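Local coordinates for protein ComZ (Thermus thermophilus, PDB 6QVI) that probably acts as a DNA receptor at the pilus tip during DNA uptake in natural competence, at residues 70-74 / 97-102; 104-110 / 124-130; 138-144 / 469-475; 154-160 / 179-185. One frame throughout, in Å; residues are numbered along the deposited sequence.

Contacts 1 and 2 lie in the pseudopilin-like domain and share its antiparallel sheet. Their strands 90-100 and 107-115 are neighbours, joined by Tyr99 O to Thr109 N. Contacts 3 and 4 lie in the beta-solenoid domain and are made of parallel strands. They touch each other through Ile139 and Gly159, and contact 4 is nested in the long loop that contact 3 closes. Contact 3 is the buried one and is largely backbone bonds and apolar packing. The others are partly buried. Contact 1 rests on one backbone bond and a ring over a lysine chain. Contact 2 adds a long salt bridge at its open end, and contact 4 an arginine against a tyrosine.

Contact 1. Residues 70-74 / 97-102; sequences FVNNR and TLYKDA
This is a sheet-edge contact, in which the turn from Val71 to Arg74 meets the end of strand 90-100 at Tyr99 and Lys100, through Asn73 and Arg74. Arg74 and Tyr99 form an antiparallel non-hydrogen-bonded pair. Next to it Lys100 N donates to Asn73 O at 3.2 Å. Two backbone bonds between Val71 and Arg74 close the turn itself. Just before this turn, the ring of Phe70 reaches the strand. With CG anti to the carbonyl carbon (chi1 -81°), the ring turns one face to Lys100 CB, 4.1 Å from the ring centroid, in a CH-pi contact. The edge meets Leu98 O, 3.6 Å from Phe70 CE2, while Phe70 CZ touches Leu98 CD2 at 3.7 Å. Lys100 then runs past Asn73, whose OD1 is 3.5 Å from Lys100 CG. The lysine NZ goes on to the carbonyl of Ala56. On the other face of the sheet Arg74 and Tyr99 lie side by side, with Arg74 CB 3.8 Å from Tyr99 CD2. Phe70 also touches Phe108 of the next strand. The arrangement is that of a loop entering the antiparallel sheet of a pseudopilin-like domain as a short edge strand.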
# COMPACT_ATOMS: atom_id res chain seq x y z
N PHE A 70 1.56 -11.86 -23.89
CA PHE A 70 1.18 -13.13 -24.41
C PHE A 70 0.50 -12.86 -25.71
O PHE A 70 -0.31 -12.00 -25.77
CB PHE A 70 0.14 -13.74 -23.51
CG PHE A 70 0.67 -14.41 -22.31
CD1 PHE A 70 0.68 -13.77 -21.11
CD2 PHE A 70 1.13 -15.67 -22.37
CE1 PHE A 70 1.16 -14.38 -19.99
CE2 PHE A 70 1.62 -16.30 -21.26
CZ PHE A 70 1.63 -15.66 -20.07
N VAL A 71 0.81 -13.63 -26.73
CA VAL A 71 0.14 -13.50 -28.00
C VAL A 71 -0.66 -14.75 -28.17
O VAL A 71 -0.16 -15.84 -28.11
CB VAL A 71 1.10 -13.34 -29.16
CG1 VAL A 71 0.36 -12.79 -30.34
CG2 VAL A 71 2.21 -12.41 -28.77
N ASN A 72 -1.94 -14.57 -28.34
CA ASN A 72 -2.87 -15.68 -28.46
C ASN A 72 -2.61 -16.63 -27.33
O ASN A 72 -2.33 -17.77 -27.55
CB ASN A 72 -2.74 -16.39 -29.78
CG ASN A 72 -3.27 -15.59 -30.91
OD1 ASN A 72 -4.34 -15.02 -30.81
ND2 ASN A 72 -2.54 -15.54 -31.99
N ASN A 73 -2.63 -16.12 -26.11
CA ASN A 73 -2.34 -16.87 -24.91
C ASN A 73 -1.07 -17.69 -24.88
O ASN A 73 -1.02 -18.64 -24.16
CB ASN A 73 -3.50 -17.77 -24.56
CG ASN A 73 -4.79 -17.03 -24.44
OD1 ASN A 73 -4.88 -16.06 -23.72
ND2 ASN A 73 -5.79 -17.49 -25.14
N ARG A 74 -0.02 -17.30 -25.57
CA ARG A 74 1.16 -18.10 -25.59
C ARG A 74 2.38 -17.21 -25.60
O ARG A 74 2.37 -16.14 -26.14
CB ARG A 74 1.05 -18.98 -26.83
CG ARG A 74 2.33 -19.36 -27.53
CD ARG A 74 2.05 -19.87 -28.93
NE ARG A 74 3.15 -19.59 -29.83
CZ ARG A 74 4.21 -20.36 -29.99
NH1 ARG A 74 4.32 -21.48 -29.32
NH2 ARG A 74 5.16 -20.02 -30.83
N THR A 97 7.60 -23.23 -23.60
CA THR A 97 6.53 -22.31 -23.96
C THR A 97 5.63 -22.15 -22.75
O THR A 97 5.36 -23.11 -22.03
CB THR A 97 5.68 -22.82 -25.14
OG1 THR A 97 6.52 -23.12 -26.25
CG2 THR A 97 4.71 -21.76 -25.56
N LEU A 98 5.19 -20.90 -22.53
CA LEU A 98 4.33 -20.54 -21.41
C LEU A 98 2.97 -20.17 -21.97
O LEU A 98 2.88 -19.32 -22.86
CB LEU A 98 4.92 -19.38 -20.62
CG LEU A 98 3.97 -18.90 -19.51
CD1 LEU A 98 3.71 -20.05 -18.56
CD2 LEU A 98 4.50 -17.68 -18.77
N TYR A 99 1.93 -20.83 -21.47
CA TYR A 99 0.56 -20.60 -21.92
C TYR A 99 -0.32 -20.12 -20.77
O TYR A 99 -0.29 -20.70 -19.68
CB TYR A 99 -0.04 -21.89 -22.49
CG TYR A 99 0.78 -22.52 -23.58
CD1 TYR A 99 1.80 -23.41 -23.27
CD2 TYR A 99 0.52 -22.25 -24.91
CE1 TYR A 99 2.55 -24.01 -24.26
CE2 TYR A 99 1.24 -22.84 -25.91
CZ TYR A 99 2.26 -23.73 -25.60
OH TYR A 99 3.00 -24.29 -26.64
N LYS A 100 -1.13 -19.10 -21.03
CA LYS A 100 -2.10 -18.66 -20.03
C LYS A 100 -3.48 -19.19 -20.39
O LYS A 100 -3.81 -19.37 -21.56
CB LYS A 100 -2.13 -17.14 -19.88
CG LYS A 100 -3.07 -16.43 -20.80
CD LYS A 100 -2.97 -14.94 -20.59
CE LYS A 100 -4.32 -14.35 -20.37
NZ LYS A 100 -4.22 -12.91 -20.67
N ASP A 101 -4.27 -19.45 -19.36
CA ASP A 101 -5.64 -19.89 -19.53
C ASP A 101 -6.52 -18.76 -20.04
O ASP A 101 -6.46 -17.64 -19.54
CB ASP A 101 -6.18 -20.41 -18.20
CG ASP A 101 -7.44 -21.24 -18.35
OD1 ASP A 101 -7.34 -22.49 -18.36
OD2 ASP A 101 -8.54 -20.63 -18.45
N ALA A 102 -7.39 -19.08 -21.00
CA ALA A 102 -8.26 -18.04 -21.54
C ALA A 102 -9.23 -17.53 -20.48
O ALA A 102 -9.49 -16.33 -20.41
CB ALA A 102 -9.02 -18.57 -22.75

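Contact 2. Residues 104-110 / 124-130; sequences DDQLFTL and QATFRIS
A beta hairpin, strands 107-115 and 120-130, is held here by paired bonds between Phe108 and Phe127 and between Leu110 and Ala125. Phe127 N donates to Phe108 O at 2.7 Å, and Phe108 N returns a bond to Phe127 O. Leu110 and Ala125 are joined in the same two-way manner. Between these pairs Thr109 OG1 and Thr126 OG1 share a weak bond of 3.3 Å. The Phe127 ring presents its edge to Leu110, with CE1 3.8 Å from Leu110 CB. The fold is that of a pilin-like domain, a sheet laid against a long helix. Leu110, Phe127 and Ile129 reach helix 12-40 at Leu25, Tyr28, Lys29 and Tyr36. The other face carries Leu107, Thr109, Thr126 and Arg128. Leu107 CD2 sits over one face of the Arg128 guanidinium, 3.7 Å from NH1. Asp104 OD2 makes a long salt bridge of 3.7 Å to Arg128 NH1, with the two planes 54° apart. The other oxygen, Asp104 OD1, accepts from Gln106 N in an Asx turn, inside a type I turn. Gln106 O takes the Ile129 N-H at 2.8 Å. Its side chain is extended beyond CG and slants across Arg128, with OE1 beside Ser130 CB and NE2 4.1 Å from Arg128 CD. With an alanine in its place, the amide beside Ser130 CB and Arg128 CD would be gone, which would probably leave a gap at this end of the strand pair. Ser130 OG bonds to Lys515 O.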
# COMPACT_ATOMS: atom_id res chain seq x y z
N ASP A 104 -9.37 -18.16 -16.67
CA ASP A 104 -8.80 -17.75 -15.39
C ASP A 104 -7.41 -17.14 -15.62
O ASP A 104 -6.48 -17.85 -16.01
CB ASP A 104 -8.75 -18.97 -14.49
CG ASP A 104 -8.53 -18.64 -13.04
OD1 ASP A 104 -7.82 -17.65 -12.75
OD2 ASP A 104 -9.04 -19.40 -12.19
N ASP A 105 -7.26 -15.85 -15.32
CA ASP A 105 -6.00 -15.14 -15.53
C ASP A 105 -4.95 -15.50 -14.48
O ASP A 105 -3.90 -14.84 -14.42
CB ASP A 105 -6.22 -13.63 -15.53
CG ASP A 105 -6.83 -13.11 -14.23
OD1 ASP A 105 -6.62 -11.92 -13.90
OD2 ASP A 105 -7.51 -13.90 -13.52
N GLN A 106 -5.21 -16.51 -13.64
CA GLN A 106 -4.25 -16.98 -12.65
C GLN A 106 -3.69 -18.37 -12.98
O GLN A 106 -2.77 -18.83 -12.28
CB GLN A 106 -4.88 -17.02 -11.26
CG GLN A 106 -5.65 -15.80 -10.95
CD GLN A 106 -6.00 -15.75 -9.49
OE1 GLN A 106 -5.73 -14.77 -8.82
NE2 GLN A 106 -6.57 -16.84 -8.98
N LEU A 107 -4.29 -19.08 -13.94
CA LEU A 107 -3.86 -20.41 -14.34
C LEU A 107 -2.85 -20.32 -15.47
O LEU A 107 -3.15 -19.77 -16.53
CB LEU A 107 -5.07 -21.24 -14.74
CG LEU A 107 -6.05 -21.39 -13.58
CD1 LEU A 107 -7.02 -22.52 -13.84
CD2 LEU A 107 -5.21 -21.67 -12.32
N PHE A 108 -1.66 -20.87 -15.24
CA PHE A 108 -0.63 -20.89 -16.26
C PHE A 108 -0.11 -22.31 -16.46
O PHE A 108 0.06 -23.07 -15.50
CB PHE A 108 0.53 -19.96 -15.89
CG PHE A 108 0.12 -18.54 -15.70
CD1 PHE A 108 -0.41 -18.11 -14.49
CD2 PHE A 108 0.28 -17.61 -16.72
CE1 PHE A 108 -0.80 -16.82 -14.30
CE2 PHE A 108 -0.11 -16.29 -16.53
CZ PHE A 108 -0.64 -15.90 -15.32
N THR A 109 0.16 -22.65 -17.72
CA THR A 109 0.75 -23.95 -18.10
C THR A 109 2.13 -23.70 -18.68
O THR A 109 2.28 -22.93 -19.64
CB THR A 109 -0.14 -24.72 -19.10
OG1 THR A 109 -1.46 -24.97 -18.52
CG2 THR A 109 0.50 -26.08 -19.54
N LEU A 110 3.13 -24.32 -18.07
CA LEU A 110 4.51 -24.30 -18.58
C LEU A 110 4.78 -25.62 -19.32
O LEU A 110 4.53 -26.70 -18.77
CB LEU A 110 5.50 -24.13 -17.43
CG LEU A 110 6.97 -23.93 -17.76
CD1 LEU A 110 7.28 -22.83 -18.82
CD2 LEU A 110 7.78 -23.76 -16.49
N GLN A 124 5.07 -31.10 -18.73
CA GLN A 124 4.33 -29.87 -18.58
C GLN A 124 3.78 -29.77 -17.17
O GLN A 124 3.58 -30.79 -16.51
CB GLN A 124 3.22 -29.79 -19.63
CG GLN A 124 1.95 -30.48 -19.34
CD GLN A 124 0.89 -30.12 -20.39
OE1 GLN A 124 1.21 -29.90 -21.56
NE2 GLN A 124 -0.37 -30.02 -19.96
N ALA A 125 3.61 -28.52 -16.70
CA ALA A 125 3.04 -28.25 -15.38
C ALA A 125 2.06 -27.08 -15.43
O ALA A 125 2.31 -26.06 -16.10
CB ALA A 125 4.12 -27.95 -14.34
N THR A 126 0.98 -27.23 -14.68
CA THR A 126 0.00 -26.17 -14.53
C THR A 126 0.12 -25.56 -13.14
O THR A 126 0.03 -26.28 -12.13
CB THR A 126 -1.41 -26.69 -14.70
OG1 THR A 126 -1.59 -27.14 -16.04
CG2 THR A 126 -2.40 -25.55 -14.40
N PHE A 127 0.23 -24.24 -13.10
CA PHE A 127 0.31 -23.50 -11.85
C PHE A 127 -0.89 -22.59 -11.69
O PHE A 127 -1.48 -22.12 -12.66
CB PHE A 127 1.56 -22.65 -11.78
CG PHE A 127 2.78 -23.35 -12.16
CD1 PHE A 127 3.11 -23.49 -13.50
CD2 PHE A 127 3.61 -23.88 -11.19
CE1 PHE A 127 4.26 -24.15 -13.86
CE2 PHE A 127 4.75 -24.55 -11.56
CZ PHE A 127 5.08 -24.67 -12.90
N ARG A 128 -1.09 -22.16 -10.47
CA ARG A 128 -2.08 -21.16 -10.16
C ARG A 128 -1.20 -20.15 -9.48
O ARG A 128 -0.56 -20.46 -8.52
CB ARG A 128 -3.12 -21.69 -9.22
CG ARG A 128 -3.50 -20.69 -8.16
CD ARG A 128 -5.00 -20.53 -8.08
NE ARG A 128 -5.68 -21.80 -8.02
CZ ARG A 128 -6.82 -22.04 -8.64
NH1 ARG A 128 -7.38 -21.08 -9.35
NH2 ARG A 128 -7.38 -23.23 -8.54
N ILE A 129 -1.14 -18.95 -10.01
CA ILE A 129 -0.26 -17.91 -9.51
C ILE A 129 -1.06 -16.64 -9.30
O ILE A 129 -1.69 -16.13 -10.23
CB ILE A 129 0.91 -17.61 -10.45
CG1 ILE A 129 1.63 -18.91 -10.83
CG2 ILE A 129 1.86 -16.58 -9.81
CD1 ILE A 129 2.77 -18.63 -11.77
N SER A 130 -1.01 -16.10 -8.07
CA SER A 130 -1.63 -14.82 -7.78
C SER A 130 -0.71 -14.02 -6.88
O SER A 130 -0.05 -14.59 -5.99
CB SER A 130 -3.02 -15.03 -7.17
OG SER A 130 -2.94 -15.62 -5.88

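Contact 3. Residues 138-144 / 469-475; sequences AIFAGAG and SVISNQF
Ile139 and Val470 lie side by side in a parallel pair, with Ile139 CG1 3.8 Å from Val470 CG2. Ile139 CG1 is anti to the carbonyl carbon (chi1 -73°), and the chain runs on to place CD1 over one face of the Phe475 ring, 4.0 Å from its centroid. This CH-pi contact spans the corner of the chain at Asn473. The next pair, Phe140 and Ile471, projects to the opposite face and meets through Phe140 CB and Ile471 CG1. The backbones hold these side chains in step. Val470 N donates to Ala138 O at 2.8 Å, Phe140 N to Val470 O at 2.9 Å, and Ser472 N to Phe140 O at 3.1 Å. Beyond the last of these the strands give way to the corner. Gly144 N donates to the backbone Asn473 O at 3.2 Å, and Ser472 OG bonds to Gln474 O. The Asn473 carboxamide lies alongside the loop backbone, its CG 3.5 Å from Ala143 N. If an alanine stood here, the loop at Ala143 and Gly144 would probably lose its polar neighbour and become looser. Gln474 CG also touches Gly144 CA. This parallel pairing with a sharp corner fits a beta-solenoid. Strand 139-141 lies between strands 469-472 and 160-162, and Phe140 stacks on Tyr161. On the other side strand 469-472 pairs with 451-454. Phe458 of strand 457-461 meets the Phe475 ring, and Val494 of strand 491-496 packs on Ala138 and Phe475.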
# COMPACT_ATOMS: atom_id res chain seq x y z
N ALA A 138 -4.01 7.08 -2.77
CA ALA A 138 -3.86 8.21 -1.87
C ALA A 138 -4.87 8.15 -0.76
O ALA A 138 -4.59 8.59 0.36
CB ALA A 138 -4.02 9.55 -2.61
N ILE A 139 -6.04 7.63 -1.05
CA ILE A 139 -7.06 7.58 -0.06
C ILE A 139 -7.78 6.29 -0.07
O ILE A 139 -8.35 5.95 -1.05
CB ILE A 139 -8.14 8.59 -0.40
CG1 ILE A 139 -7.66 9.99 -0.14
CG2 ILE A 139 -9.37 8.36 0.43
CD1 ILE A 139 -8.72 10.99 -0.48
N PHE A 140 -7.78 5.60 1.04
CA PHE A 140 -8.49 4.38 1.13
C PHE A 140 -9.63 4.70 2.03
O PHE A 140 -9.42 5.07 3.13
CB PHE A 140 -7.61 3.35 1.77
CG PHE A 140 -8.23 2.03 1.84
CD1 PHE A 140 -7.83 1.03 1.03
CD2 PHE A 140 -9.22 1.79 2.72
CE1 PHE A 140 -8.39 -0.20 1.10
CE2 PHE A 140 -9.79 0.56 2.80
CZ PHE A 140 -9.38 -0.44 1.98
N ALA A 141 -10.85 4.57 1.57
CA ALA A 141 -11.99 4.91 2.38
C ALA A 141 -12.73 3.72 2.89
O ALA A 141 -12.81 2.74 2.24
CB ALA A 141 -12.93 5.78 1.63
N GLY A 142 -13.33 3.86 4.05
CA GLY A 142 -14.01 2.76 4.65
C GLY A 142 -15.47 2.56 4.47
O GLY A 142 -15.92 2.28 3.42
N ALA A 143 -16.20 2.70 5.55
CA ALA A 143 -17.62 2.45 5.50
C ALA A 143 -18.55 3.57 5.79
O ALA A 143 -19.73 3.34 5.77
CB ALA A 143 -17.95 1.31 6.42
N GLY A 144 -18.03 4.77 6.05
CA GLY A 144 -18.83 5.96 6.31
C GLY A 144 -19.90 5.82 7.39
O GLY A 144 -21.10 5.68 7.08
N SER A 469 -0.47 9.22 2.48
CA SER A 469 -1.69 8.50 2.17
C SER A 469 -2.63 8.63 3.36
O SER A 469 -2.17 8.74 4.50
CB SER A 469 -1.41 7.01 1.88
OG SER A 469 -0.49 6.50 2.83
N VAL A 470 -3.94 8.55 3.12
CA VAL A 470 -4.83 8.48 4.26
C VAL A 470 -5.66 7.23 4.08
O VAL A 470 -6.13 6.95 2.97
CB VAL A 470 -5.71 9.75 4.45
CG1 VAL A 470 -4.85 10.97 4.28
CG2 VAL A 470 -7.05 9.76 3.62
N ILE A 471 -5.67 6.41 5.12
CA ILE A 471 -6.62 5.34 5.34
C ILE A 471 -7.59 5.83 6.39
O ILE A 471 -7.19 6.15 7.53
CB ILE A 471 -5.96 4.02 5.82
CG1 ILE A 471 -4.97 3.52 4.77
CG2 ILE A 471 -7.01 3.00 6.27
CD1 ILE A 471 -3.95 2.55 5.31
N SER A 472 -8.86 5.95 6.02
CA SER A 472 -9.81 6.41 7.00
C SER A 472 -11.21 5.98 6.61
O SER A 472 -11.50 5.74 5.44
CB SER A 472 -9.71 7.93 7.16
OG SER A 472 -10.51 8.57 6.19
N ASN A 473 -12.09 5.97 7.60
CA ASN A 473 -13.43 5.51 7.35
C ASN A 473 -14.24 6.56 6.62
O ASN A 473 -15.16 6.19 5.87
CB ASN A 473 -14.09 5.15 8.68
CG ASN A 473 -15.35 4.38 8.49
OD1 ASN A 473 -16.43 4.97 8.34
ND2 ASN A 473 -15.24 3.06 8.43
N GLN A 474 -13.86 7.84 6.78
CA GLN A 474 -14.49 8.95 6.08
C GLN A 474 -13.46 10.06 5.89
O GLN A 474 -12.60 10.29 6.74
CB GLN A 474 -15.68 9.52 6.85
CG GLN A 474 -16.99 8.80 6.67
CD GLN A 474 -18.16 9.64 7.22
OE1 GLN A 474 -19.03 9.12 7.93
NE2 GLN A 474 -18.18 10.94 6.87
N PHE A 475 -13.58 10.78 4.79
CA PHE A 475 -12.70 11.87 4.45
C PHE A 475 -13.61 13.06 4.31
O PHE A 475 -14.68 12.94 3.78
CB PHE A 475 -12.04 11.58 3.13
CG PHE A 475 -11.06 12.60 2.68
CD1 PHE A 475 -11.48 13.74 2.08
CD2 PHE A 475 -9.74 12.38 2.79
CE1 PHE A 475 -10.58 14.66 1.65
CE2 PHE A 475 -8.83 13.30 2.36
CZ PHE A 475 -9.26 14.43 1.78

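Contact 4. Residues 154-160 / 179-185; sequences ATIRGGV and NFALYNR
Arg157 and Tyr183 are partners in a parallel strand pair of the beta-solenoid domain, where strands 153-157 and 180-187 run 8° apart. The arginine chain can be followed outward. Its CB is 3.8 Å from Arg185 O. CG stands anti to the carbonyl carbon (chi1 -38°), and the bend at chi3 (75°) folds the chain back to this same oxygen. CD passes it, and NE donates to Arg185 O at 2.9 Å. That oxygen is tilted out of the guanidinium plane. CZ is 3.5 Å from Tyr183 CD2, which lies over one face of the guanidinium near its rim. The tyrosine ring is turned steeply to the guanidinium and does not stack on it. NH2 also reaches Tyr183 CD2, and comes within 4.3 Å of Arg185 NE. These like charges are close, but Arg157 also touches Glu493 of strand 491-496, which may offset them. Tyr183 OH bonds to Gln226. On the other face of the sheet the contact is apolar. Ile156 CD1 leans on the Phe180 ring off-centre, 3.8 Å from CE2. Val160 CG1 packs on Leu182 CD1 from beyond the strand end. Backbone bonds run along the whole pair. Ala181 N donates to Ala154 O, Ile156 N to Ala181 O at 2.7 Å, and Tyr183 N to Ile156 O. The pairing ends at Gly158, where a side chain would run into the carbonyl oxygen of the residue before. Its N donates to Tyr183 O at 2.9 Å.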
# COMPACT_ATOMS: atom_id res chain seq x y z
N ALA A 154 -11.79 17.96 -3.50
CA ALA A 154 -10.55 17.23 -3.37
C ALA A 154 -9.87 17.16 -4.71
O ALA A 154 -10.53 17.05 -5.75
CB ALA A 154 -10.82 15.81 -2.86
N THR A 155 -8.56 17.11 -4.67
CA THR A 155 -7.76 16.88 -5.83
C THR A 155 -6.85 15.83 -5.26
O THR A 155 -6.07 16.11 -4.40
CB THR A 155 -7.04 18.12 -6.35
OG1 THR A 155 -5.63 17.90 -6.34
CG2 THR A 155 -7.35 19.28 -5.55
N ILE A 156 -6.93 14.63 -5.79
CA ILE A 156 -6.24 13.46 -5.25
C ILE A 156 -5.25 13.00 -6.30
O ILE A 156 -5.64 12.51 -7.38
CB ILE A 156 -7.20 12.30 -4.90
CG1 ILE A 156 -8.24 12.68 -3.85
CG2 ILE A 156 -6.44 11.04 -4.50
CD1 ILE A 156 -9.64 12.80 -4.45
N ARG A 157 -3.95 13.10 -6.00
CA ARG A 157 -2.95 12.61 -6.94
C ARG A 157 -2.58 11.21 -6.46
O ARG A 157 -1.72 11.01 -5.60
CB ARG A 157 -1.79 13.59 -7.01
CG ARG A 157 -2.35 14.98 -6.93
CD ARG A 157 -1.46 16.05 -7.46
NE ARG A 157 -1.48 15.97 -8.90
CZ ARG A 157 -1.46 17.04 -9.69
NH1 ARG A 157 -1.41 18.25 -9.14
NH2 ARG A 157 -1.49 16.89 -11.01
N GLY A 158 -3.28 10.22 -7.03
CA GLY A 158 -3.15 8.84 -6.63
C GLY A 158 -4.48 8.12 -6.64
O GLY A 158 -5.51 8.71 -6.98
N GLY A 159 -4.51 6.84 -6.27
CA GLY A 159 -5.75 6.11 -6.33
C GLY A 159 -6.65 6.44 -5.18
O GLY A 159 -6.22 7.04 -4.19
N VAL A 160 -7.91 6.06 -5.31
CA VAL A 160 -8.86 6.16 -4.23
C VAL A 160 -9.64 4.87 -4.21
O VAL A 160 -10.26 4.53 -5.16
CB VAL A 160 -9.80 7.38 -4.26
CG1 VAL A 160 -9.37 8.45 -5.21
CG2 VAL A 160 -11.21 6.98 -4.52
N ASN A 179 -15.97 19.46 -8.46
CA ASN A 179 -15.42 19.49 -7.09
C ASN A 179 -14.55 18.25 -6.76
O ASN A 179 -14.35 17.94 -5.58
CB ASN A 179 -16.55 19.64 -6.05
CG ASN A 179 -17.73 18.67 -6.29
OD1 ASN A 179 -18.70 18.99 -7.01
ND2 ASN A 179 -17.66 17.50 -5.66
N PHE A 180 -14.02 17.56 -7.76
CA PHE A 180 -13.29 16.31 -7.53
C PHE A 180 -12.39 16.05 -8.74
O PHE A 180 -12.87 16.00 -9.87
CB PHE A 180 -14.30 15.17 -7.33
CG PHE A 180 -13.69 13.82 -7.07
CD1 PHE A 180 -13.11 13.06 -8.07
CD2 PHE A 180 -13.76 13.28 -5.80
CE1 PHE A 180 -12.58 11.79 -7.79
CE2 PHE A 180 -13.24 12.04 -5.52
CZ PHE A 180 -12.65 11.28 -6.53
N ALA A 181 -11.11 15.85 -8.47
CA ALA A 181 -10.14 15.55 -9.52
C ALA A 181 -9.20 14.51 -8.97
O ALA A 181 -8.71 14.64 -7.84
CB ALA A 181 -9.35 16.80 -9.97
N LEU A 182 -8.89 13.52 -9.82
CA LEU A 182 -8.06 12.39 -9.45
C LEU A 182 -7.04 12.23 -10.56
O LEU A 182 -7.40 11.95 -11.71
CB LEU A 182 -8.90 11.13 -9.27
CG LEU A 182 -8.37 9.88 -8.56
CD1 LEU A 182 -9.50 8.89 -8.40
CD2 LEU A 182 -7.26 9.23 -9.40
N TYR A 183 -5.77 12.45 -10.22
CA TYR A 183 -4.70 12.45 -11.21
C TYR A 183 -3.72 11.32 -10.94
O TYR A 183 -3.64 10.77 -9.83
CB TYR A 183 -3.99 13.80 -11.19
CG TYR A 183 -4.90 14.97 -11.48
CD1 TYR A 183 -6.08 14.79 -12.21
CD2 TYR A 183 -4.60 16.26 -11.01
CE1 TYR A 183 -6.92 15.86 -12.49
CE2 TYR A 183 -5.45 17.34 -11.28
CZ TYR A 183 -6.61 17.12 -12.02
OH TYR A 183 -7.46 18.15 -12.31
N ASN A 184 -2.92 11.01 -11.97
CA ASN A 184 -1.96 9.92 -11.88
C ASN A 184 -0.54 10.42 -12.04
O ASN A 184 0.36 9.68 -12.46
CB ASN A 184 -2.28 8.79 -12.85
CG ASN A 184 -1.37 7.62 -12.63
OD1 ASN A 184 -1.58 6.82 -11.71
ND2 ASN A 184 -0.34 7.49 -13.48
N ARG A 185 -0.33 11.69 -11.73
CA ARG A 185 1.03 12.18 -11.58
C ARG A 185 1.00 13.40 -10.67
O ARG A 185 -0.07 13.95 -10.37
CB ARG A 185 1.62 12.50 -12.95
CG ARG A 185 0.66 13.27 -13.84
CD ARG A 185 1.33 14.33 -14.67
NE ARG A 185 1.46 15.56 -13.89
CZ ARG A 185 2.49 16.38 -13.99
NH1 ARG A 185 3.48 16.10 -14.83
NH2 ARG A 185 2.53 17.48 -13.25